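Local coordinates for protein subdomain of Desmoplakin Carboxy-Terminal domain (DPCT) (Homo sapiens, PDB 1LM5) that forms a plakin-repeat subdomain of desmoplakin's carboxy-terminal region and binds intermediate filaments, probably helping to tie them to desmosomes, at residues 38-41 / 42-46; 60-63 / 64-67; 147-150 / 151-154; 176-179 / 180-184; 185-188 / 189-192. All coordinates share one frame; numbering follows the deposited sequence.

Overall arrangement
The five contacts follow one another along the chain, and each is local to a helix, helix start or hairpin turn. Interaction 1, on helix 36-47, lies about 5 Å from the centre of the chain. Interactions 2 and 3 start helices 63-68 and 150-157; each falls in a different plectin repeat, and their centres are about 31 Å apart on opposite sides of the chain's centre. Interaction 4, on helix 177-183, touches interaction 1 where Ala45 CB meets Tyr177 OH at 3.5 Å. Interaction 5 adjoins interaction 4 in sequence and links strand 185-186 to its antiparallel neighbour 193-197 in the mixed sheet. Short helices and hairpins thus recur along a compact plakin-repeat subdomain.

Interaction 1. Residues 38-41 / 42-46; sequences TGQR and LLEAQ
Gln40 and Glu44, one turn apart, are joined by a side-chain hydrogen bond: Gln40 NE2 donates to Glu44 OE2 over 3.0 Å, and the N-H points almost straight at the oxygen (173°). The acceptor lies in the plane of the amide, whereas the donor comes in from above the carboxylate, 50° out of its plane. Gln40 and Arg41, both partly exposed, form the more open side, although the Glu44 they meet is itself buried. Arg41 runs beside Glu44 and touches it through aliphatic CG, 3.3 Å from Glu44 OE1, while its NE stays 4.6 Å from that oxygen. The polar ends find partners further off: Glu44 OE1 forms a salt bridge with Arg117 of helix 112-124, and Arg41 NH1 bonds the carbonyl of Ile165. Both segments belong to helix 36-47, a central helix of the plakin-repeat subdomain, whose i to i+4 ladder includes Leu42 N to Thr38 O and Ala45 N to Arg41 O. The opposite character is found along the buried residues. Leu43 lays CD2 only 3.1 Å from Gly39 O, and its chi2 of -11° is far from a staggered value, which suggests a strained fit. Leu42, by contrast, keeps staggered torsions, with CG 3.3 Å from Thr38 O. Ile25 of helix 25-30 packs on both leucines, and Leu166 of strand 166-167 covers Thr38, Arg41 and Leu42.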
loop_
_atom_site.group_PDB
_atom_site.type_symbol
_atom_site.label_atom_id
_atom_site.label_comp_id
_atom_site.label_asym_id
_atom_site.label_seq_id
_atom_site.Cartn_x
_atom_site.Cartn_y
_atom_site.Cartn_z
ATOM N N THR B 38 -3.865 -15.417 -20.828
ATOM C CA THR B 38 -2.681 -14.803 -20.260
ATOM C C THR B 38 -2.996 -13.333 -19.977
ATOM O O THR B 38 -2.654 -12.808 -18.925
ATOM C CB THR B 38 -1.508 -14.879 -21.242
ATOM O OG1 THR B 38 -1.136 -16.247 -21.428
ATOM C CG2 THR B 38 -0.308 -14.076 -20.727
ATOM N N GLY B 39 -3.636 -12.671 -20.936
ATOM C CA GLY B 39 -3.975 -11.276 -20.753
ATOM C C GLY B 39 -4.875 -11.121 -19.544
ATOM O O GLY B 39 -4.700 -10.219 -18.728
ATOM N N GLN B 40 -5.855 -12.007 -19.421
ATOM C CA GLN B 40 -6.743 -11.929 -18.277
ATOM C C GLN B 40 -5.940 -12.048 -16.992
ATOM O O GLN B 40 -6.165 -11.331 -16.033
ATOM C CB GLN B 40 -7.768 -13.060 -18.306
ATOM C CG GLN B 40 -8.654 -13.072 -17.080
ATOM C CD GLN B 40 -9.647 -14.211 -17.128
ATOM O OE1 GLN B 40 -10.235 -14.477 -18.179
ATOM N NE2 GLN B 40 -9.850 -14.878 -15.998
ATOM N N ARG B 41 -4.994 -12.969 -16.976
ATOM C CA ARG B 41 -4.218 -13.168 -15.774
ATOM C C ARG B 41 -3.319 -12.003 -15.479
ATOM O O ARG B 41 -3.127 -11.670 -14.323
ATOM C CB ARG B 41 -3.457 -14.477 -15.870
ATOM C CG ARG B 41 -4.443 -15.601 -15.723
ATOM C CD ARG B 41 -3.914 -16.952 -16.059
ATOM N NE ARG B 41 -5.022 -17.885 -15.910
ATOM C CZ ARG B 41 -4.936 -19.192 -16.108
ATOM N NH1 ARG B 41 -3.782 -19.740 -16.471
ATOM N NH2 ARG B 41 -6.012 -19.947 -15.927
ATOM N N LEU B 42 -2.786 -11.357 -16.510
ATOM C CA LEU B 42 -1.946 -10.197 -16.243
ATOM C C LEU B 42 -2.846 -9.132 -15.640
ATOM O O LEU B 42 -2.425 -8.391 -14.759
ATOM C CB LEU B 42 -1.308 -9.663 -17.519
ATOM C CG LEU B 42 -0.264 -10.619 -18.089
ATOM C CD1 LEU B 42 0.246 -10.067 -19.400
ATOM C CD2 LEU B 42 0.860 -10.813 -17.092
ATOM N N LEU B 43 -4.086 -9.063 -16.127
ATOM C CA LEU B 43 -5.049 -8.085 -15.616
ATOM C C LEU B 43 -5.469 -8.484 -14.203
ATOM O O LEU B 43 -5.694 -7.627 -13.360
ATOM C CB LEU B 43 -6.298 -8.013 -16.503
ATOM C CG LEU B 43 -6.469 -7.004 -17.646
ATOM C CD1 LEU B 43 -5.385 -5.950 -17.609
ATOM C CD2 LEU B 43 -6.522 -7.727 -18.957
ATOM N N GLU B 44 -5.589 -9.782 -13.945
ATOM C CA GLU B 44 -5.965 -10.211 -12.600
ATOM C C GLU B 44 -4.887 -9.763 -11.638
ATOM O O GLU B 44 -5.174 -9.270 -10.560
ATOM C CB GLU B 44 -6.099 -11.730 -12.523
ATOM C CG GLU B 44 -7.252 -12.281 -13.323
ATOM C CD GLU B 44 -7.277 -13.786 -13.309
ATOM O OE1 GLU B 44 -6.197 -14.393 -13.145
ATOM O OE2 GLU B 44 -8.370 -14.357 -13.480
ATOM N N ALA B 45 -3.638 -9.936 -12.046
ATOM C CA ALA B 45 -2.521 -9.548 -11.202
ATOM C C ALA B 45 -2.660 -8.080 -10.813
ATOM O O ALA B 45 -2.282 -7.686 -9.716
ATOM C CB ALA B 45 -1.208 -9.781 -11.929
ATOM N N GLN B 46 -3.222 -7.279 -11.711
ATOM C CA GLN B 46 -3.395 -5.867 -11.425
ATOM C C GLN B 46 -4.605 -5.684 -10.538
ATOM O O GLN B 46 -4.533 -5.022 -9.516
ATOM C CB GLN B 46 -3.582 -5.087 -12.719
ATOM C CG GLN B 46 -2.440 -5.259 -13.683
ATOM C CD GLN B 46 -2.645 -4.433 -14.916
ATOM O OE1 GLN B 46 -3.745 -3.961 -15.162
ATOM N NE2 GLN B 46 -1.591 -4.255 -15.707
#

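Interaction 2. Residues 60-63 / 64-67; sequences KLSL and QDAV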
loop_
_atom_site.group_PDB
_atom_site.type_symbol
_atom_site.label_atom_id
_atom_site.label_comp_id
_atom_site.label_asym_id
_atom_site.label_seq_id
_atom_site.Cartn_x
_atom_site.Cartn_y
_atom_site.Cartn_z
ATOM N N LYS B 60 -4.185 3.140 -10.826
ATOM C CA LYS B 60 -4.925 1.906 -10.586
ATOM C C LYS B 60 -6.405 2.222 -10.735
ATOM O O LYS B 60 -6.902 3.206 -10.194
ATOM C CB LYS B 60 -4.584 1.380 -9.193
ATOM C CG LYS B 60 -3.109 0.943 -9.106
ATOM C CD LYS B 60 -2.578 0.909 -7.683
ATOM C CE LYS B 60 -3.194 -0.213 -6.866
ATOM N NZ LYS B 60 -2.636 -0.243 -5.472
ATOM N N LEU B 61 -7.105 1.391 -11.488
ATOM C CA LEU B 61 -8.512 1.622 -11.752
ATOM C C LEU B 61 -9.401 0.484 -11.297
ATOM O O LEU B 61 -8.995 -0.673 -11.287
ATOM C CB LEU B 61 -8.733 1.794 -13.257
ATOM C CG LEU B 61 -7.841 2.739 -14.051
ATOM C CD1 LEU B 61 -8.074 2.496 -15.552
ATOM C CD2 LEU B 61 -8.155 4.177 -13.668
ATOM N N SER B 62 -10.632 0.828 -10.937
ATOM C CA SER B 62 -11.611 -0.180 -10.562
ATOM C C SER B 62 -11.916 -0.840 -11.898
ATOM O O SER B 62 -11.609 -0.278 -12.953
ATOM C CB SER B 62 -12.879 0.492 -10.043
ATOM O OG SER B 62 -13.365 1.407 -11.005
ATOM N N LEU B 63 -12.518 -2.020 -11.885
ATOM C CA LEU B 63 -12.839 -2.647 -13.154
ATOM C C LEU B 63 -13.773 -1.752 -13.964
ATOM O O LEU B 63 -13.644 -1.647 -15.183
ATOM C CB LEU B 63 -13.501 -4.008 -12.945
ATOM C CG LEU B 63 -12.636 -5.111 -12.332
ATOM C CD1 LEU B 63 -13.495 -6.349 -12.080
ATOM C CD2 LEU B 63 -11.489 -5.449 -13.274
ATOM N N GLN B 64 -14.716 -1.116 -13.273
ATOM C CA GLN B 64 -15.695 -0.254 -13.919
ATOM C C GLN B 64 -15.011 0.871 -14.684
ATOM O O GLN B 64 -15.305 1.119 -15.859
ATOM C CB GLN B 64 -16.646 0.325 -12.870
ATOM C CG GLN B 64 -17.735 1.205 -13.443
ATOM C CD GLN B 64 -18.563 1.875 -12.361
ATOM O OE1 GLN B 64 -19.158 1.209 -11.511
ATOM N NE2 GLN B 64 -18.602 3.201 -12.387
ATOM N N ASP B 65 -14.084 1.544 -14.016
ATOM C CA ASP B 65 -13.357 2.636 -14.643
ATOM C C ASP B 65 -12.464 2.138 -15.775
ATOM O O ASP B 65 -12.316 2.817 -16.791
ATOM C CB ASP B 65 -12.530 3.374 -13.597
ATOM C CG ASP B 65 -13.396 4.181 -12.650
ATOM O OD1 ASP B 65 -12.862 4.738 -11.671
ATOM O OD2 ASP B 65 -14.620 4.262 -12.895
ATOM N N ALA B 66 -11.870 0.959 -15.602
ATOM C CA ALA B 66 -11.010 0.395 -16.644
ATOM C C ALA B 66 -11.863 0.126 -17.882
ATOM O O ALA B 66 -11.415 0.323 -19.015
ATOM C CB ALA B 66 -10.356 -0.895 -16.166
ATOM N N VAL B 67 -13.093 -0.332 -17.674
ATOM C CA VAL B 67 -13.962 -0.573 -18.826
ATOM C C VAL B 67 -14.316 0.776 -19.438
ATOM O O VAL B 67 -14.254 0.959 -20.650
ATOM C CB VAL B 67 -15.263 -1.303 -18.430
ATOM C CG1 VAL B 67 -16.292 -1.217 -19.572
ATOM C CG2 VAL B 67 -14.952 -2.747 -18.125
HETATM O O HOH W 1 -10.935 3.568 -10.470
#
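Ser62 caps the first turn of helix 63-68 by accepting the N-H of Asp65 on OG at 3.1 Å. It is the N-cap residue at the step from strand to helix, where strand 60-61 of the 52-53/60-61 hairpin gives way to helix 63-68, within the plectin-repeat range. The chi1 of 55° sets Ser62 OG between its own backbone N and carbonyl carbon, and from there it bends back over the helix start. The answering side chain is Asp65. Its CB packs 3.4 Å from Ser62 OG and also comes 4.1 Å from Leu61 CB, so the foot of the chain touches both the cap and the end of the strand. Its CG is also close to the same hydroxyl oxygen. Both Asp65 oxygens stay near Ser62 OG, OD1 at 3.4 Å without bonding it, and OD1 also takes a water. Leu61 and Ala66 stand just before the cap and four residues beyond it, the positions of a hydrophobic staple, and Leu61 CD1 touches Ala66 CB at 4.1 Å. Ile52 and Ile72 also cover Ala66. A direct reciprocal cap bond is replaced by a bridge: the water accepts from Ser62 N at 2.8 Å and donates to Asp65 OD1 at 2.6 Å.

Interaction 3. Residues 147-150 / 151-154; sequences FIDG and RAAQ
Asp149 and Ala153 open the helical backbone ladder, Ala153 N donating to Asp149 O at 2.9 Å, and the next rung runs from Gln154 N to Gly150 O. Before this turn the chain is extended through Ile148 and Asp149, which brings both side chains back against the start of the helix. Asp149 uses one carboxylate oxygen: OD2 takes the N-H of Ala152 at 2.9 Å, nearly straight (168°) and met almost in line with its own C-O bond. A chi1 of 57° makes this possible by folding the carboxylate inward above the first turn. The same OD2 lies 3.4 Å from the methyl of Ala152. Ile148 covers the other flank. Its CB sits 3.6 Å from Ala152 CB, and its CG1 branch reaches farther along the helix to put CD1 3.8 Å from Ala153 CB. Ile143 of helix 139-145 touches both Ile148 and Ala153, closing this apolar side, while Gly150, Arg151 and Gln154 are exposed. There Gln154 bends at chi2 (61°), and a water donates to both Gly150 O and Gln154 OE1, at 2.8 Å from the carbonyl. An aspartate N-cap, with the preceding isoleucine laid on the residue four past the cap as a hydrophobic staple, is a classic helix start, here leading into helix 150-157, with both segments inside the plectin-repeat range 118-156.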
loop_
_atom_site.group_PDB
_atom_site.type_symbol
_atom_site.label_atom_id
_atom_site.label_comp_id
_atom_site.label_asym_id
_atom_site.label_seq_id
_atom_site.Cartn_x
_atom_site.Cartn_y
_atom_site.Cartn_z
ATOM N N PHE B 147 -4.441 -15.985 7.381
ATOM C CA PHE B 147 -4.778 -16.059 5.960
ATOM C C PHE B 147 -4.207 -17.336 5.387
ATOM O O PHE B 147 -4.862 -18.049 4.629
ATOM C CB PHE B 147 -4.155 -14.904 5.174
ATOM C CG PHE B 147 -4.791 -13.575 5.422
ATOM C CD1 PHE B 147 -4.362 -12.460 4.718
ATOM C CD2 PHE B 147 -5.810 -13.427 6.356
ATOM C CE1 PHE B 147 -4.939 -11.221 4.940
ATOM C CE2 PHE B 147 -6.391 -12.195 6.583
ATOM C CZ PHE B 147 -5.957 -11.088 5.878
ATOM N N ILE B 148 -2.958 -17.595 5.740
ATOM C CA ILE B 148 -2.238 -18.760 5.261
ATOM C C ILE B 148 -1.470 -19.327 6.438
ATOM O O ILE B 148 -1.171 -18.612 7.393
ATOM C CB ILE B 148 -1.216 -18.360 4.180
ATOM C CG1 ILE B 148 -0.226 -17.350 4.774
ATOM C CG2 ILE B 148 -1.922 -17.731 2.997
ATOM C CD1 ILE B 148 0.839 -16.859 3.798
ATOM N N ASP B 149 -1.159 -20.613 6.373
ATOM C CA ASP B 149 -0.384 -21.242 7.426
ATOM C C ASP B 149 1.033 -21.350 6.889
ATOM O O ASP B 149 1.297 -20.967 5.746
ATOM C CB ASP B 149 -0.948 -22.626 7.780
ATOM C CG ASP B 149 -1.024 -23.569 6.581
ATOM O OD1 ASP B 149 -1.607 -24.668 6.739
ATOM O OD2 ASP B 149 -0.508 -23.228 5.498
ATOM N N GLY B 150 1.943 -21.856 7.707
ATOM C CA GLY B 150 3.324 -21.980 7.279
ATOM C C GLY B 150 3.497 -22.699 5.957
ATOM O O GLY B 150 4.326 -22.301 5.139
ATOM N N ARG B 151 2.721 -23.759 5.746
ATOM C CA ARG B 151 2.820 -24.529 4.509
ATOM C C ARG B 151 2.507 -23.660 3.305
ATOM O O ARG B 151 3.251 -23.654 2.322
ATOM C CB ARG B 151 1.859 -25.723 4.533
ATOM C CG ARG B 151 2.157 -26.767 5.609
ATOM C CD ARG B 151 3.534 -27.401 5.435
ATOM N NE ARG B 151 3.680 -28.100 4.159
ATOM C CZ ARG B 151 3.000 -29.190 3.817
ATOM N NH1 ARG B 151 2.121 -29.720 4.658
ATOM N NH2 ARG B 151 3.196 -29.750 2.627
ATOM N N ALA B 152 1.395 -22.935 3.378
ATOM C CA ALA B 152 0.986 -22.072 2.278
ATOM C C ALA B 152 2.017 -20.973 2.081
ATOM O O ALA B 152 2.333 -20.604 0.949
ATOM C CB ALA B 152 -0.386 -21.472 2.559
ATOM N N ALA B 153 2.550 -20.462 3.188
ATOM C CA ALA B 153 3.557 -19.410 3.138
ATOM C C ALA B 153 4.797 -19.950 2.447
ATOM O O ALA B 153 5.425 -19.271 1.637
ATOM C CB ALA B 153 3.906 -18.943 4.548
ATOM N N GLN B 154 5.152 -21.183 2.771
ATOM C CA GLN B 154 6.313 -21.804 2.159
ATOM C C GLN B 154 6.096 -21.883 0.647
ATOM O O GLN B 154 6.999 -21.586 -0.127
ATOM C CB GLN B 154 6.507 -23.205 2.726
ATOM C CG GLN B 154 7.881 -23.785 2.495
ATOM C CD GLN B 154 8.961 -22.944 3.146
ATOM O OE1 GLN B 154 8.743 -22.338 4.203
ATOM N NE2 GLN B 154 10.134 -22.905 2.529
HETATM O O HOH W 2 6.659 -21.433 6.316
#

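Interaction 4. Residues 176-179 / 180-184; sequences SYKD and AINRS
Tyr177 and Ile181 make the main side-chain contact on the buried face of helix 177-183, with Ile181 CD1 3.5 Å from ring atom CE2 of Tyr177. The methyl also lies close to CD2, so one flank of the ring is covered at a slant. With Tyr177 CG anti to its own amide nitrogen (chi1 -163°), the ring leans forward along the helix towards the next turn. Around the helix, Lys178 bends at chi2, runs past the ND2 end of the Asn182 amide and crosses its side chain at a slant, CE 3.5 Å from Asn182 ND2. The far ends are held separately: Lys178 NZ pairs with Glu6 and the carbonyl of Leu5, and Asn182 OD1 takes the N-H of Leu5. Behind these contacts stands the backbone ladder, as in Ile181 N to Tyr177 O at 2.9 Å. Its first turn is fixed by a capping box. Asp179 N donates to Ser176 OG at 3.0 Å, and Ser176 N answers with an almost perfectly straight bond (179°) to Asp179 OD1 at 2.9 Å, arriving on the anti side but tilted well out of the carboxylate plane. Lys164 adds a salt bridge to the same OD1. Outside the helix, Tyr177 OH bonds Ile11 N and its ring meets Phe121 of helix 112-124 edge-to-face; Leu124 of that helix covers Ile181, helix 36-47 abuts the tyrosine, and strand 166-167 supplies Leu166 against Ala180.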
loop_
_atom_site.group_PDB
_atom_site.type_symbol
_atom_site.label_atom_id
_atom_site.label_comp_id
_atom_site.label_asym_id
_atom_site.label_seq_id
_atom_site.Cartn_x
_atom_site.Cartn_y
_atom_site.Cartn_z
ATOM N N SER B 176 5.568 -18.408 -15.369
ATOM C CA SER B 176 4.844 -17.985 -14.191
ATOM C C SER B 176 4.885 -16.473 -14.177
ATOM O O SER B 176 5.567 -15.843 -14.997
ATOM C CB SER B 176 5.527 -18.511 -12.927
ATOM O OG SER B 176 6.748 -17.828 -12.698
ATOM N N TYR B 177 4.167 -15.892 -13.234
ATOM C CA TYR B 177 4.168 -14.452 -13.112
ATOM C C TYR B 177 5.541 -13.986 -12.663
ATOM O O TYR B 177 5.993 -12.904 -13.036
ATOM C CB TYR B 177 3.122 -13.998 -12.104
ATOM C CG TYR B 177 2.815 -12.528 -12.254
ATOM C CD1 TYR B 177 2.028 -12.078 -13.308
ATOM C CD2 TYR B 177 3.317 -11.592 -11.356
ATOM C CE1 TYR B 177 1.739 -10.730 -13.472
ATOM C CE2 TYR B 177 3.033 -10.233 -11.505
ATOM C CZ TYR B 177 2.238 -9.816 -12.568
ATOM O OH TYR B 177 1.905 -8.492 -12.706
ATOM N N LYS B 178 6.186 -14.796 -11.832
ATOM C CA LYS B 178 7.523 -14.492 -11.354
ATOM C C LYS B 178 8.420 -14.395 -12.592
ATOM O O LYS B 178 9.225 -13.469 -12.726
ATOM C CB LYS B 178 7.997 -15.616 -10.427
ATOM C CG LYS B 178 9.490 -15.687 -10.203
ATOM C CD LYS B 178 9.996 -14.621 -9.268
ATOM C CE LYS B 178 11.395 -14.993 -8.790
ATOM N NZ LYS B 178 11.974 -13.951 -7.894
ATOM N N ASP B 179 8.274 -15.358 -13.496
ATOM C CA ASP B 179 9.052 -15.356 -14.731
ATOM C C ASP B 179 8.743 -14.111 -15.535
ATOM O O ASP B 179 9.634 -13.499 -16.105
ATOM C CB ASP B 179 8.704 -16.553 -15.612
ATOM C CG ASP B 179 9.123 -17.867 -15.008
ATOM O OD1 ASP B 179 8.420 -18.867 -15.246
ATOM O OD2 ASP B 179 10.157 -17.901 -14.312
ATOM N N ALA B 180 7.460 -13.774 -15.607
ATOM C CA ALA B 180 7.013 -12.619 -16.360
ATOM C C ALA B 180 7.707 -11.362 -15.848
ATOM O O ALA B 180 8.185 -10.561 -16.633
ATOM C CB ALA B 180 5.504 -12.476 -16.250
ATOM N N ILE B 181 7.774 -11.203 -14.530
ATOM C CA ILE B 181 8.414 -10.030 -13.963
ATOM C C ILE B 181 9.898 -10.029 -14.306
ATOM O O ILE B 181 10.480 -8.985 -14.593
ATOM C CB ILE B 181 8.238 -9.987 -12.441
ATOM C CG1 ILE B 181 6.764 -9.786 -12.110
ATOM C CG2 ILE B 181 9.068 -8.865 -11.846
ATOM C CD1 ILE B 181 6.448 -9.911 -10.628
ATOM N N ASN B 182 10.512 -11.204 -14.286
ATOM C CA ASN B 182 11.928 -11.285 -14.606
ATOM C C ASN B 182 12.219 -11.050 -16.084
ATOM O O ASN B 182 13.318 -10.641 -16.445
ATOM C CB ASN B 182 12.489 -12.631 -14.155
ATOM C CG ASN B 182 12.772 -12.658 -12.672
ATOM O OD1 ASN B 182 13.554 -11.847 -12.169
ATOM N ND2 ASN B 182 12.131 -13.579 -11.957
ATOM N N ARG B 183 11.226 -11.302 -16.932
ATOM C CA ARG B 183 11.374 -11.115 -18.376
ATOM C C ARG B 183 10.799 -9.782 -18.823
ATOM O O ARG B 183 10.812 -9.457 -20.006
ATOM C CB ARG B 183 10.667 -12.252 -19.114
ATOM C CG ARG B 183 11.383 -13.573 -18.969
ATOM C CD ARG B 183 10.513 -14.766 -19.304
ATOM N NE ARG B 183 11.262 -15.998 -19.091
ATOM C CZ ARG B 183 12.300 -16.375 -19.835
ATOM N NH1 ARG B 183 12.703 -15.619 -20.850
ATOM N NH2 ARG B 183 12.952 -17.491 -19.546
ATOM N N SER B 184 10.291 -9.012 -17.870
ATOM C CA SER B 184 9.704 -7.717 -18.173
ATOM C C SER B 184 10.776 -6.640 -18.211
ATOM O O SER B 184 11.877 -6.814 -17.692
ATOM C CB SER B 184 8.666 -7.345 -17.114
ATOM O OG SER B 184 9.295 -7.174 -15.850
#

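Interaction 5. Residues 185-188 / 189-192; sequences MVED and ITGL
Glu187 stretches across the turn and crosses the side chain of Thr190, bringing OE1 3.3 Å from the threonine CG2 and within a short 2.5 Å of its OG1. The hydroxyl donates in this bond and meets OE1 on the anti side, close to the carboxylate plane. The extended chain, with CG opposite the backbone nitrogen (chi1 -171°), carries the acid over to Thr190; Lys22 forms a salt bridge to the same OE1. The threonine oxygen works twice, since it also accepts Leu192 N at 2.9 Å; this closes an ST turn and leaves OG1 gripped on both its donor and acceptor roles. The backbone makes the frame for these groups. Glu187 N donates to Leu192 O at 2.7 Å in a nearly straight line (174°), and Glu187 O receives Gly191 N at 2.9 Å, an i+4 bond that folds residues 187 to 191 into one alpha-turn. Gly191 ends it with a left-handed phi of 78°. Val186 packs its CG1 on the glycine, 3.6 Å from Gly191 O. Leu192 rests on Lys22 and on Ala12 of strand 11-16. Together this is the end loop of a beta hairpin, with four residues between Glu187 and Leu192, that links edge strand 185-186 to its antiparallel neighbour 193-197 in the mixed sheet.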
loop_
_atom_site.group_PDB
_atom_site.type_symbol
_atom_site.label_atom_id
_atom_site.label_comp_id
_atom_site.label_asym_id
_atom_site.label_seq_id
_atom_site.Cartn_x
_atom_site.Cartn_y
_atom_site.Cartn_z
ATOM N N MET B 185 10.441 -5.524 -18.835
ATOM C CA MET B 185 11.361 -4.405 -18.933
ATOM C C MET B 185 10.669 -3.218 -18.299
ATOM O O MET B 185 9.445 -3.096 -18.372
ATOM C CB MET B 185 11.677 -4.122 -20.403
ATOM C CG MET B 185 10.444 -4.058 -21.274
ATOM S SD MET B 185 10.812 -3.930 -23.032
ATOM C CE MET B 185 10.253 -2.239 -23.392
ATOM N N VAL B 186 11.441 -2.352 -17.653
ATOM C CA VAL B 186 10.854 -1.177 -17.035
ATOM C C VAL B 186 10.917 -0.057 -18.055
ATOM O O VAL B 186 11.981 0.247 -18.592
ATOM C CB VAL B 186 11.614 -0.783 -15.765
ATOM C CG1 VAL B 186 11.028 0.493 -15.170
ATOM C CG2 VAL B 186 11.528 -1.916 -14.766
ATOM N N GLU B 187 9.770 0.537 -18.346
ATOM C CA GLU B 187 9.716 1.623 -19.307
ATOM C C GLU B 187 10.468 2.799 -18.688
ATOM O O GLU B 187 10.197 3.195 -17.563
ATOM C CB GLU B 187 8.260 1.980 -19.599
ATOM C CG GLU B 187 8.071 2.959 -20.735
ATOM C CD GLU B 187 6.612 3.149 -21.060
ATOM O OE1 GLU B 187 5.821 3.301 -20.107
ATOM O OE2 GLU B 187 6.261 3.143 -22.256
ATOM N N ASP B 188 11.412 3.350 -19.438
ATOM C CA ASP B 188 12.255 4.445 -18.962
ATOM C C ASP B 188 11.635 5.577 -18.133
ATOM O O ASP B 188 11.934 5.722 -16.949
ATOM C CB ASP B 188 13.028 5.041 -20.147
ATOM C CG ASP B 188 12.120 5.720 -21.166
ATOM O OD1 ASP B 188 11.059 5.150 -21.505
ATOM O OD2 ASP B 188 12.483 6.825 -21.639
ATOM N N ILE B 189 10.773 6.378 -18.739
ATOM C CA ILE B 189 10.194 7.516 -18.030
ATOM C C ILE B 189 9.128 7.201 -16.982
ATOM O O ILE B 189 9.151 7.730 -15.869
ATOM C CB ILE B 189 9.577 8.511 -19.034
ATOM C CG1 ILE B 189 10.580 8.818 -20.149
ATOM C CG2 ILE B 189 9.142 9.779 -18.314
ATOM C CD1 ILE B 189 11.923 9.274 -19.657
ATOM N N THR B 190 8.200 6.329 -17.348
ATOM C CA THR B 190 7.080 5.971 -16.490
ATOM C C THR B 190 7.363 5.017 -15.346
ATOM O O THR B 190 6.641 5.014 -14.354
ATOM C CB THR B 190 5.981 5.341 -17.322
ATOM O OG1 THR B 190 6.408 4.040 -17.745
ATOM C CG2 THR B 190 5.702 6.189 -18.549
ATOM N N GLY B 191 8.395 4.197 -15.492
ATOM C CA GLY B 191 8.709 3.231 -14.463
ATOM C C GLY B 191 7.753 2.054 -14.583
ATOM O O GLY B 191 7.803 1.122 -13.786
ATOM N N LEU B 192 6.881 2.101 -15.586
ATOM C CA LEU B 192 5.905 1.039 -15.815
ATOM C C LEU B 192 6.548 -0.228 -16.347
ATOM O O LEU B 192 7.379 -0.191 -17.257
ATOM C CB LEU B 192 4.833 1.509 -16.798
ATOM C CG LEU B 192 3.858 2.552 -16.266
ATOM C CD1 LEU B 192 2.937 3.019 -17.390
ATOM C CD2 LEU B 192 3.050 1.940 -15.127
#